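Local structure of blood group a-and b-cleaving endo-beta-galactosidase (Streptococcus pneumoniae, 2YGL) at residues 287-292 with 329-334; 291-296 with 323-328. The protein probably cleaves blood group A and B antigen glycans as a family 98 glycoside hydrolase, the tandem CBM51 modules present here being carbohydrate-binding modules. All coordinates share one frame; numbering follows the deposited sequence.

Contact 1 of 2, residues 287-292 with 329-334; sequences KFEVVA and ELKSYS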
# COMPACT_ATOMS: atom_id res chain seq x y z
N LYS A 287 -9.73 -29.04 5.28
CA LYS A 287 -9.87 -27.58 5.21
C LYS A 287 -9.30 -26.88 6.45
O LYS A 287 -9.13 -27.49 7.51
CB LYS A 287 -11.34 -27.17 5.01
CG LYS A 287 -12.28 -27.67 6.10
CD LYS A 287 -13.68 -27.08 5.97
CE LYS A 287 -14.61 -27.72 7.00
NZ LYS A 287 -15.97 -27.13 6.99
N PHE A 288 -9.01 -25.59 6.29
CA PHE A 288 -8.61 -24.72 7.39
C PHE A 288 -9.52 -23.50 7.45
O PHE A 288 -9.81 -22.89 6.42
CB PHE A 288 -7.15 -24.28 7.23
CG PHE A 288 -6.69 -23.28 8.27
CD1 PHE A 288 -6.36 -23.69 9.56
CD2 PHE A 288 -6.59 -21.92 7.96
CE1 PHE A 288 -5.94 -22.77 10.52
CE2 PHE A 288 -6.17 -21.00 8.91
CZ PHE A 288 -5.85 -21.42 10.20
N GLU A 289 -9.95 -23.14 8.66
CA GLU A 289 -10.85 -22.01 8.86
C GLU A 289 -10.31 -20.98 9.86
O GLU A 289 -9.73 -21.35 10.88
CB GLU A 289 -12.21 -22.49 9.38
CG GLU A 289 -13.07 -23.22 8.37
CD GLU A 289 -14.33 -23.79 9.01
OE1 GLU A 289 -14.39 -23.89 10.25
OE2 GLU A 289 -15.26 -24.14 8.26
N VAL A 290 -10.51 -19.71 9.53
CA VAL A 290 -10.34 -18.63 10.50
C VAL A 290 -11.74 -18.16 10.90
O VAL A 290 -12.55 -17.79 10.04
CB VAL A 290 -9.50 -17.46 9.96
CG1 VAL A 290 -9.30 -16.38 11.03
CG2 VAL A 290 -8.15 -17.96 9.45
N VAL A 291 -12.03 -18.21 12.19
CA VAL A 291 -13.37 -17.96 12.70
C VAL A 291 -13.37 -16.79 13.69
O VAL A 291 -12.67 -16.84 14.71
CB VAL A 291 -13.97 -19.23 13.36
CG1 VAL A 291 -15.45 -19.04 13.67
CG2 VAL A 291 -13.77 -20.46 12.47
N ALA A 292 -14.13 -15.74 13.37
CA ALA A 292 -14.26 -14.58 14.24
C ALA A 292 -15.64 -14.56 14.90
O ALA A 292 -16.66 -14.46 14.22
CB ALA A 292 -14.03 -13.29 13.45
N GLU A 329 -10.78 -17.99 16.39
CA GLU A 329 -10.48 -19.42 16.40
C GLU A 329 -9.86 -19.86 15.08
O GLU A 329 -10.29 -19.45 14.00
CB GLU A 329 -11.74 -20.24 16.67
CG GLU A 329 -12.23 -20.17 18.11
CD GLU A 329 -13.65 -20.68 18.27
OE1 GLU A 329 -14.57 -20.14 17.61
OE2 GLU A 329 -13.86 -21.62 19.06
N LEU A 330 -8.83 -20.70 15.18
CA LEU A 330 -8.16 -21.27 14.02
C LEU A 330 -8.44 -22.77 13.97
O LEU A 330 -7.98 -23.52 14.83
CB LEU A 330 -6.65 -21.00 14.09
CG LEU A 330 -6.21 -19.56 14.37
CD1 LEU A 330 -4.70 -19.49 14.53
CD2 LEU A 330 -6.68 -18.59 13.28
N LYS A 331 -9.22 -23.19 12.98
CA LYS A 331 -9.78 -24.54 12.95
C LYS A 331 -9.19 -25.40 11.84
O LYS A 331 -9.19 -25.01 10.67
CB LYS A 331 -11.30 -24.50 12.85
CG LYS A 331 -11.98 -23.72 13.97
CD LYS A 331 -13.48 -23.92 13.96
CE LYS A 331 -14.14 -23.16 15.11
NZ LYS A 331 -15.61 -23.35 15.11
N SER A 332 -8.70 -26.58 12.22
CA SER A 332 -8.03 -27.49 11.29
C SER A 332 -8.78 -28.81 11.18
O SER A 332 -9.00 -29.50 12.18
CB SER A 332 -6.58 -27.75 11.75
OG SER A 332 -5.89 -26.53 11.93
N TYR A 333 -9.15 -29.16 9.95
CA TYR A 333 -9.97 -30.33 9.68
C TYR A 333 -9.16 -31.42 8.98
O TYR A 333 -8.63 -31.23 7.89
CB TYR A 333 -11.19 -29.96 8.84
CG TYR A 333 -12.17 -29.04 9.52
CD1 TYR A 333 -11.93 -27.66 9.60
CD2 TYR A 333 -13.36 -29.53 10.07
CE1 TYR A 333 -12.84 -26.81 10.22
CE2 TYR A 333 -14.27 -28.69 10.69
CZ TYR A 333 -14.01 -27.32 10.77
OH TYR A 333 -14.90 -26.48 11.38
N SER A 334 -9.10 -32.58 9.63
CA SER A 334 -8.33 -33.73 9.15
C SER A 334 -8.96 -34.38 7.92
O SER A 334 -10.18 -34.38 7.76
CB SER A 334 -8.20 -34.75 10.28
OG SER A 334 -7.40 -35.85 9.88
O HOH W 1 -16.37 -22.97 12.29
O HOH W 2 -14.89 -17.50 17.14

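Contact 2 of 2, residues 291-296 with 323-328; sequences VADGKV and KDTQTI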
# COMPACT_ATOMS: atom_id res chain seq x y z
N VAL A 291 -12.03 -18.21 12.19
CA VAL A 291 -13.37 -17.96 12.70
C VAL A 291 -13.37 -16.79 13.69
O VAL A 291 -12.67 -16.84 14.71
CB VAL A 291 -13.97 -19.23 13.36
CG1 VAL A 291 -15.45 -19.04 13.67
CG2 VAL A 291 -13.77 -20.46 12.47
N ALA A 292 -14.13 -15.74 13.37
CA ALA A 292 -14.26 -14.58 14.24
C ALA A 292 -15.64 -14.56 14.90
O ALA A 292 -16.66 -14.46 14.22
CB ALA A 292 -14.03 -13.29 13.45
N ASP A 293 -15.64 -14.67 16.23
CA ASP A 293 -16.88 -14.74 17.03
C ASP A 293 -17.91 -15.73 16.49
O ASP A 293 -19.09 -15.40 16.36
CB ASP A 293 -17.50 -13.34 17.21
CG ASP A 293 -16.58 -12.38 17.97
OD1 ASP A 293 -15.89 -12.83 18.91
OD2 ASP A 293 -16.55 -11.19 17.62
N GLY A 294 -17.45 -16.93 16.16
CA GLY A 294 -18.33 -18.00 15.68
C GLY A 294 -18.64 -17.94 14.20
O GLY A 294 -19.29 -18.83 13.67
N LYS A 295 -18.15 -16.90 13.53
CA LYS A 295 -18.39 -16.71 12.10
C LYS A 295 -17.13 -16.95 11.27
O LYS A 295 -16.09 -16.33 11.50
CB LYS A 295 -18.95 -15.30 11.84
CG LYS A 295 -19.58 -15.11 10.47
CD LYS A 295 -20.11 -13.68 10.30
CE LYS A 295 -20.83 -13.50 8.97
NZ LYS A 295 -19.90 -13.50 7.80
N VAL A 296 -17.24 -17.86 10.31
CA VAL A 296 -16.14 -18.18 9.40
C VAL A 296 -15.85 -16.97 8.52
O VAL A 296 -16.72 -16.52 7.76
CB VAL A 296 -16.44 -19.43 8.53
CG1 VAL A 296 -15.36 -19.67 7.50
CG2 VAL A 296 -16.61 -20.67 9.42
N LYS A 323 -14.03 -5.23 13.03
CA LYS A 323 -13.99 -4.35 14.19
C LYS A 323 -14.78 -4.96 15.36
O LYS A 323 -15.83 -5.57 15.15
CB LYS A 323 -14.55 -2.97 13.82
CG LYS A 323 -14.49 -1.91 14.92
CD LYS A 323 -15.09 -0.59 14.43
CE LYS A 323 -15.41 0.35 15.58
NZ LYS A 323 -16.61 -0.06 16.35
N ASP A 324 -14.23 -4.81 16.57
CA ASP A 324 -14.85 -5.28 17.82
C ASP A 324 -14.92 -6.81 18.00
O ASP A 324 -15.75 -7.31 18.76
CB ASP A 324 -16.24 -4.64 18.03
CG ASP A 324 -16.18 -3.12 18.16
OD1 ASP A 324 -15.18 -2.59 18.70
OD2 ASP A 324 -17.14 -2.46 17.71
N THR A 325 -14.04 -7.54 17.32
CA THR A 325 -13.97 -9.00 17.46
C THR A 325 -13.49 -9.39 18.86
O THR A 325 -12.50 -8.84 19.36
CB THR A 325 -13.06 -9.65 16.38
OG1 THR A 325 -13.63 -9.43 15.08
CG2 THR A 325 -12.90 -11.15 16.60
N GLN A 326 -14.19 -10.33 19.49
CA GLN A 326 -13.88 -10.78 20.84
C GLN A 326 -13.01 -12.03 20.83
O GLN A 326 -12.09 -12.18 21.66
CB GLN A 326 -15.16 -11.05 21.64
CG GLN A 326 -16.12 -9.86 21.75
CD GLN A 326 -15.45 -8.63 22.36
OE1 GLN A 326 -15.14 -7.67 21.66
NE2 GLN A 326 -15.22 -8.67 23.66
N THR A 327 -13.31 -12.93 19.90
CA THR A 327 -12.70 -14.26 19.85
C THR A 327 -12.27 -14.61 18.43
O THR A 327 -13.04 -14.43 17.48
CB THR A 327 -13.69 -15.32 20.39
OG1 THR A 327 -14.06 -15.00 21.73
CG2 THR A 327 -13.07 -16.72 20.36
N ILE A 328 -11.05 -15.10 18.29
CA ILE A 328 -10.58 -15.66 17.03
C ILE A 328 -10.22 -17.13 17.23
O ILE A 328 -9.46 -17.47 18.14
CB ILE A 328 -9.38 -14.86 16.43
CG1 ILE A 328 -9.83 -13.46 16.00
CG2 ILE A 328 -8.75 -15.61 15.24
CD1 ILE A 328 -8.70 -12.50 15.68
O HOH W 3 -16.28 -10.33 15.04
O HOH W 4 -16.89 -14.18 21.05

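Contact 1 of 2, residues 287-292 with 329-334
Lys-287 lies over the ring of Tyr-333: its CE stands 3.5 Å from the ring centroid and 2° off the normal, a CH-pi contact, and NZ follows at 4.4 Å in a cation-pi contact. The lysine takes the torsion that sets CG between its own N and carbonyl carbon (chi1 58°), then runs extended, which brings CE over the ring centre, with CG against CD1 of the ring. At the ring's edge, the Tyr-333 hydroxyl donates to Glu-289 OE1 over 2.9 Å, meeting that oxygen from above the carboxylate plane, which is turned 75° from the ring. Water 1 also donates to OE1 and accepts from Lys-331 NZ, while within the strand Lys-287 NZ makes a salt bridge to Glu-289 OE2 at 3.3 Å, its hydrogen bond weak. Farther along the same face, Val-291 CG2 rests 3.8 Å from Lys-331 CD.

The other face is largely apolar. Phe-288 CZ packs 4.0 Å from Leu-330 CB, Val-290 sits alongside the same leucine, and Leu-345 of strand 343-352 touches both Phe-288 and Leu-330, consistent with the core of a beta-sandwich. Ser-332 OG approaches the Phe-288 ring at its edge.

Backbone bonds set this register. Glu-289 and Lys-331 form a hydrogen-bonded antiparallel pair, with Lys-331 N donating to Glu-289 O in a nearly straight bond of 2.8 Å; Val-291 with Glu-329 pairs likewise. Strands 251-256 and 295-299 flank the two, making this an interior pair of the five-stranded sheet. With Tyr-333, a water and a lysine ammonium all directed at its carboxylate, buried Glu-289 is probably stabilised as the anion.

Contact 2 of 2, residues 291-296 with 323-328
Asp-293 reaches across to the backbone of 326-327 with both carboxylate oxygens. Its CG lies beside its own N and opposite the carbonyl carbon (chi1 -63°), and this swings the carboxylate toward the other segment. Gln-326 N meets the syn lone pairs of both oxygens, more directly at Asp-293 OD2 (3.1 Å, N-H...O 164°) than at Asp-293 OD1, where the bond is more bent. Thr-327 N is closer to Asp-293 OD1, at 2.8 Å, and comes in on the syn side but 28° out of the carboxylate plane. OD1 therefore accepts from two successive amides. The backbone of the same residue adds a bond: Asp-293 N donates to Thr-327 O over 2.9 Å, so main chain and side chain of one residue grip the same short run.

The aspartate occupies the second position of a type I' beta turn, Ala-292 to Lys-295, which closes the hairpin between strands 285-292 and 295-299. Asp-293 and Gly-294 both have positive phi, and Ala-292 and Lys-295 exchange two backbone bonds at the hairpin's end.

Thr-325 turns CG2 anti to its N, which places the methyl 4.0 Å from Ala-292 CB; its OG1, on the other branch, bonds to Pro-322 O. Water 3 donates to both Thr-325 OG1 and Asp-293 OD2. On the Thr-327 side, water 4 donates to Asp-293 OD1 and lies 3.0 Å from Thr-327 OG1.

How the contacts relate
Contacts 1 and 2 follow one another along the same antiparallel pairing of strands 285-292 and 327-334, sharing Val-291 and Ala-292, with centres about 12 Å apart. Contact 1 is the buried length of the pairing, where regular backbone bonds join strands whose side chains alternate between a largely apolar face and one carrying charged groups and a tyrosine. Contact 2 is its partly buried end: only Ala-292 with Ile-328 still pairs as sheet, and beyond it one backbone bond remains and the Asp-293 carboxylate takes main-chain amides. Charge thus binds side chain to side chain in the first, side chain to backbone in the second. Val-296 CG2, 3.9 Å from Glu-289 CD, links the returning hairpin strand to contact 1.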